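SusD superfamily protein (Bacteroides fragilis NCTC 9343, PDB 3NQP) probably binds glycans at the bacterial outer membrane as a SusD-type surface protein. Local coordinates at residues V196-K200 with A201-C205; Y364-A367 with Q368-V372. All blocks are in the same frame, centred on the assembly; numbering follows the deposited sequence.

Contact 1: V196-K200 with A201-C205. With EDO (1,2-ethanediol), chain G.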
loop_
_atom_site.group_PDB
_atom_site.type_symbol
_atom_site.label_atom_id
_atom_site.label_comp_id
_atom_site.label_asym_id
_atom_site.label_seq_id
_atom_site.Cartn_x
_atom_site.Cartn_y
_atom_site.Cartn_z
ATOM N N VAL A 196 3.792 9.580 12.637
ATOM C CA VAL A 196 4.272 8.196 12.713
ATOM C C VAL A 196 3.695 7.361 13.860
ATOM O O VAL A 196 4.114 6.226 14.084
ATOM C CB VAL A 196 5.803 8.161 12.691
ATOM C CG1 VAL A 196 6.292 8.771 11.289
ATOM C CG2 VAL A 196 6.425 8.878 13.974
ATOM N N TYR A 197 2.720 7.938 14.546
ATOM C CA TYR A 197 1.811 7.229 15.452
ATOM C C TYR A 197 0.419 7.323 14.857
ATOM O O TYR A 197 0.075 8.309 14.226
ATOM C CB TYR A 197 1.835 7.861 16.847
ATOM C CG TYR A 197 3.105 7.531 17.574
ATOM C CD1 TYR A 197 4.265 8.276 17.380
ATOM C CD2 TYR A 197 3.170 6.416 18.419
ATOM C CE1 TYR A 197 5.467 7.941 18.049
ATOM C CE2 TYR A 197 4.327 6.071 19.078
ATOM C CZ TYR A 197 5.490 6.835 18.884
ATOM O OH TYR A 197 6.646 6.507 19.542
ATOM N N TRP A 198 -0.387 6.299 15.068
ATOM C CA TRP A 198 -1.724 6.268 14.502
ATOM C C TRP A 198 -2.554 7.394 15.094
ATOM O O TRP A 198 -2.314 7.810 16.231
ATOM C CB TRP A 198 -2.357 4.901 14.771
ATOM C CG TRP A 198 -3.604 4.622 13.955
ATOM C CD1 TRP A 198 -4.876 4.890 14.316
ATOM C CD2 TRP A 198 -3.667 4.073 12.645
ATOM N NE1 TRP A 198 -5.741 4.504 13.337
ATOM C CE2 TRP A 198 -5.024 3.985 12.299
ATOM C CE3 TRP A 198 -2.705 3.603 11.738
ATOM C CZ2 TRP A 198 -5.461 3.437 11.099
ATOM C CZ3 TRP A 198 -3.151 3.083 10.538
ATOM C CH2 TRP A 198 -4.502 3.022 10.223
ATOM N N SER A 199 -3.477 7.936 14.304
ATOM C CA SER A 199 -4.180 9.174 14.647
ATOM C C SER A 199 -5.623 9.048 14.213
ATOM O O SER A 199 -5.979 8.112 13.494
ATOM C CB SER A 199 -3.546 10.364 13.912
ATOM O OG SER A 199 -3.678 10.205 12.467
ATOM N N LYS A 200 -6.430 10.026 14.596
ATOM C CA LYS A 200 -7.835 10.110 14.162
ATOM C C LYS A 200 -7.965 10.187 12.641
ATOM O O LYS A 200 -8.782 9.481 12.015
ATOM C CB LYS A 200 -8.520 11.278 14.843
ATOM C CG LYS A 200 -10.021 11.367 14.607
ATOM C CD LYS A 200 -10.532 12.673 15.133
ATOM C CE LYS A 200 -11.877 12.955 14.612
ATOM N NZ LYS A 200 -12.501 14.087 15.241
ATOM N N ALA A 201 -7.155 11.021 12.021
ATOM C CA ALA A 201 -7.131 11.073 10.566
ATOM C C ALA A 201 -6.867 9.705 9.926
ATOM O O ALA A 201 -7.424 9.361 8.917
ATOM C CB ALA A 201 -6.113 12.054 10.116
ATOM N N ALA A 202 -5.954 8.955 10.499
ATOM C CA ALA A 202 -5.597 7.664 9.978
ATOM C C ALA A 202 -6.783 6.714 10.055
ATOM O O ALA A 202 -7.042 5.950 9.088
ATOM C CB ALA A 202 -4.376 7.096 10.735
ATOM N N THR A 203 -7.504 6.754 11.183
ATOM C CA THR A 203 -8.728 5.975 11.312
ATOM C C THR A 203 -9.768 6.393 10.262
ATOM O O THR A 203 -10.462 5.531 9.660
ATOM C CB THR A 203 -9.327 6.037 12.716
ATOM O OG1 THR A 203 -8.486 5.297 13.604
ATOM C CG2 THR A 203 -10.791 5.411 12.747
ATOM N N GLU A 204 -9.890 7.687 10.023
ATOM C CA GLU A 204 -10.833 8.167 8.998
ATOM C C GLU A 204 -10.420 7.687 7.577
ATOM O O GLU A 204 -11.278 7.331 6.783
ATOM C CB GLU A 204 -10.984 9.679 9.037
ATOM C CG GLU A 204 -11.709 10.170 10.271
ATOM C CD GLU A 204 -12.535 11.392 10.031
ATOM O OE1 GLU A 204 -13.716 11.217 9.672
ATOM O OE2 GLU A 204 -12.000 12.502 10.156
ATOM N N CYS A 205 -9.116 7.688 7.274
ATOM C CA CYS A 205 -8.622 7.135 6.021
ATOM C C CYS A 205 -8.980 5.648 5.871
ATOM O O CYS A 205 -9.494 5.210 4.854
ATOM C CB CYS A 205 -7.105 7.257 5.912
ATOM S SG CYS A 205 -6.585 8.958 5.530
HETATM C C1 EDO G . 8.864 5.424 15.878
HETATM O O1 EDO G . 9.780 4.312 15.808
HETATM C C2 EDO G . 7.439 4.906 16.032
HETATM O O2 EDO G . 7.350 4.229 17.294
#

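Contact 2: Y364-A367 with Q368-V372. With EDO (1,2-ethanediol), chain I.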
loop_
_atom_site.group_PDB
_atom_site.type_symbol
_atom_site.label_atom_id
_atom_site.label_comp_id
_atom_site.label_asym_id
_atom_site.label_seq_id
_atom_site.Cartn_x
_atom_site.Cartn_y
_atom_site.Cartn_z
ATOM N N TYR A 364 18.868 8.151 2.293
ATOM C CA TYR A 364 19.965 9.105 1.997
ATOM C C TYR A 364 21.328 8.482 2.172
ATOM O O TYR A 364 21.456 7.340 2.617
ATOM C CB TYR A 364 19.833 10.358 2.882
ATOM C CG TYR A 364 19.792 10.051 4.369
ATOM C CD1 TYR A 364 20.856 9.400 5.013
ATOM C CD2 TYR A 364 18.672 10.388 5.135
ATOM C CE1 TYR A 364 20.802 9.106 6.372
ATOM C CE2 TYR A 364 18.617 10.112 6.494
ATOM C CZ TYR A 364 19.673 9.450 7.103
ATOM O OH TYR A 364 19.575 9.148 8.441
ATOM N N VAL A 365 22.369 9.231 1.814
ATOM C CA VAL A 365 23.720 8.799 2.045
ATOM C C VAL A 365 24.180 9.606 3.245
ATOM O O VAL A 365 24.108 10.851 3.239
ATOM C CB VAL A 365 24.618 9.069 0.842
ATOM C CG1 VAL A 365 26.015 8.564 1.118
ATOM C CG2 VAL A 365 24.041 8.428 -0.452
ATOM N N ASN A 366 24.658 8.916 4.273
ATOM C CA ASN A 366 25.009 9.592 5.504
ATOM C C ASN A 366 26.386 10.273 5.420
ATOM O O ASN A 366 27.043 10.246 4.371
ATOM C CB ASN A 366 24.889 8.605 6.685
ATOM C CG ASN A 366 25.918 7.531 6.662
ATOM O OD1 ASN A 366 26.952 7.634 5.973
ATOM N ND2 ASN A 366 25.661 6.476 7.418
ATOM N N ALA A 367 26.824 10.893 6.506
ATOM C CA ALA A 367 28.066 11.691 6.471
ATOM C C ALA A 367 29.295 10.795 6.227
ATOM O O ALA A 367 30.294 11.250 5.686
ATOM C CB ALA A 367 28.229 12.521 7.781
ATOM N N GLN A 368 29.199 9.515 6.565
ATOM C CA GLN A 368 30.257 8.554 6.277
ATOM C C GLN A 368 30.206 7.996 4.849
ATOM O O GLN A 368 30.984 7.111 4.502
ATOM C CB GLN A 368 30.208 7.403 7.290
ATOM C CG GLN A 368 30.465 7.834 8.754
ATOM C CD GLN A 368 29.327 8.672 9.389
ATOM O OE1 GLN A 368 28.126 8.387 9.211
ATOM N NE2 GLN A 368 29.715 9.732 10.122
ATOM N N GLY A 369 29.297 8.491 4.015
ATOM C CA GLY A 369 29.228 8.027 2.623
ATOM C C GLY A 369 28.480 6.703 2.434
ATOM O O GLY A 369 28.534 6.115 1.352
ATOM N N ALA A 370 27.754 6.240 3.453
ATOM C CA ALA A 370 26.951 5.036 3.304
ATOM C C ALA A 370 25.459 5.317 3.034
ATOM O O ALA A 370 24.836 6.116 3.716
ATOM C CB ALA A 370 27.094 4.134 4.552
ATOM N N ARG A 371 24.913 4.618 2.047
ATOM C CA ARG A 371 23.510 4.633 1.742
ATOM C C ARG A 371 22.756 3.986 2.907
ATOM O O ARG A 371 23.106 2.896 3.342
ATOM C CB ARG A 371 23.267 3.864 0.437
ATOM C CG ARG A 371 21.778 3.529 0.092
ATOM C CD ARG A 371 20.927 4.776 -0.094
ATOM N NE ARG A 371 21.434 5.640 -1.146
ATOM C CZ ARG A 371 20.863 6.789 -1.486
ATOM N NH1 ARG A 371 19.786 7.204 -0.840
ATOM N NH2 ARG A 371 21.382 7.529 -2.452
ATOM N N VAL A 372 21.767 4.698 3.424
ATOM C CA VAL A 372 20.895 4.195 4.472
ATOM C C VAL A 372 19.451 4.180 3.996
ATOM O O VAL A 372 18.895 5.209 3.669
ATOM C CB VAL A 372 21.022 5.055 5.758
ATOM C CG1 VAL A 372 20.123 4.510 6.865
ATOM C CG2 VAL A 372 22.479 5.097 6.288
HETATM C C1 EDO I . 17.929 9.031 -2.741
HETATM O O1 EDO I . 17.468 9.112 -4.119
HETATM C C2 EDO I . 18.644 10.291 -2.235
HETATM O O2 EDO I . 20.013 10.312 -2.697
#

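Contact 1: V196-K200 with A201-C205
The indole of Trp-198 lies across the first turn of the following helix and meets it in two ways. Over one face, Ala-202 CB stands 3.6 Å from the centroid of the six-membered ring of Trp-198, almost above its centre, which defines a CH-pi contact. At the edge, Trp-198 NE1 donates to Thr-203 OG1 over 2.9 Å, with the acceptor nearly in the ring plane and an N-H...O angle of 162°. A chi1 of -166°, CG anti to the backbone N, swings the indole along the chain so that its face lies over Ala-202 CB, and face and edge contacts together restrict its rotation. Thr-203 OG1 is also hydrogen-bonded to Ser-177, tying this corner to helix 163-181.

The loop residues Trp-198 and Ser-199 lead into helix 200-216, and Ser-199 is its N-cap: chi1 of 63° turns OG back toward the first turn, where it accepts from Ala-202 N at 3.3 Å. The regular pattern begins with Thr-203 N to Ser-199 O (3.1 Å) and Glu-204 N to Lys-200 O (2.9 Å).

The charges of Lys-200 and Glu-204 do not meet, NZ staying 5.3 Å from OE2, because each has outside partners: Gly-182 O and Asn-185 for the lysine, His-235, Ser-238 and Tyr-243 for the buried glutamate. The looser, more solvent-accessible side is at partly exposed Tyr-197, whose OH bonds Asp-29 and receives a weak bond at 3.3 Å from O2 of a 1,2-ethanediol, probably from the crystallisation liquor.

Contact 2: Y364-A367 with Q368-V372
A short beta hairpin, strands 364-365 and 371-372 joined through a type I turn with a G1 beta bulge, brings Tyr-364 opposite Val-372 and Val-365 opposite Arg-371. The first is an antiparallel hydrogen-bonded pair: Val-372 N donates to Tyr-364 O at 2.8 Å with an angle of 173°, and the return bond, Tyr-364 N to Val-372 O, is longer at 3.2 Å. The second is a non-hydrogen-bonded pair, with Val-365 CA 4.2 Å from Arg-371 CA. On the Tyr-364 face, the ring lies beside Val-372, CE1 of the tyrosine 4.1 Å from CB of the valine, while its hydroxyl binds Glu-273.

Two backbone bonds and a glycine define the connection: Gly-369 N to Asn-366 O closes the turn, Asn-366 N to Ala-370 O spans the bulge, and Gly-369 takes the positive phi of the bulge position, at which a CB would press on the preceding carbonyl O. The asparagine side chain adds a further link: its chi1 of 69° places CG between backbone N and carbonyl carbon, from where OD1 accepts from Ala-370 N at 3.0 Å. That donor lies 46° out of the amide plane. Asn-366 ND2 binds Glu-273, which thus holds both this amide and Tyr-364.

On the other face, Arg-371 folds at chi2 and chi3 so that its guanidinium lies against Val-365, whose CG2 sits over one face, 3.4 Å from Arg-371 NH2 and nearer that side than the centre. Arg-371 NH2 donates at 3.1 Å to O2 of a 1,2-ethanediol, probably from the crystallisation liquor. Arg-371 NE and NH1 bond the carbonyl oxygens of Asp-308 and Ile-362, which probably stabilise its positive charge and fix the plane of the group.

How the contacts relate
Contact 1 is buried, about 15 Å from the centre of the chain, whereas contact 2 is a surface hairpin about 27 Å from it. Their centres are 31 Å apart and their nearest atoms about 13 Å apart, so they neither touch nor share a secondary-structure element. In 196-205 a capping serine and helical backbone bonds order the helix start, while Trp-198, Ala-202 and Thr-203 pack on helices 110-135 and 163-181 and strand 265-269. In 364-372 the backbone bonds run across a two-stranded ladder, and an asparagine and an arginine tie it to neighbouring loops. Apolar and CH-pi burial inside thus contrasts with charge and carbonyl bonding at the surface.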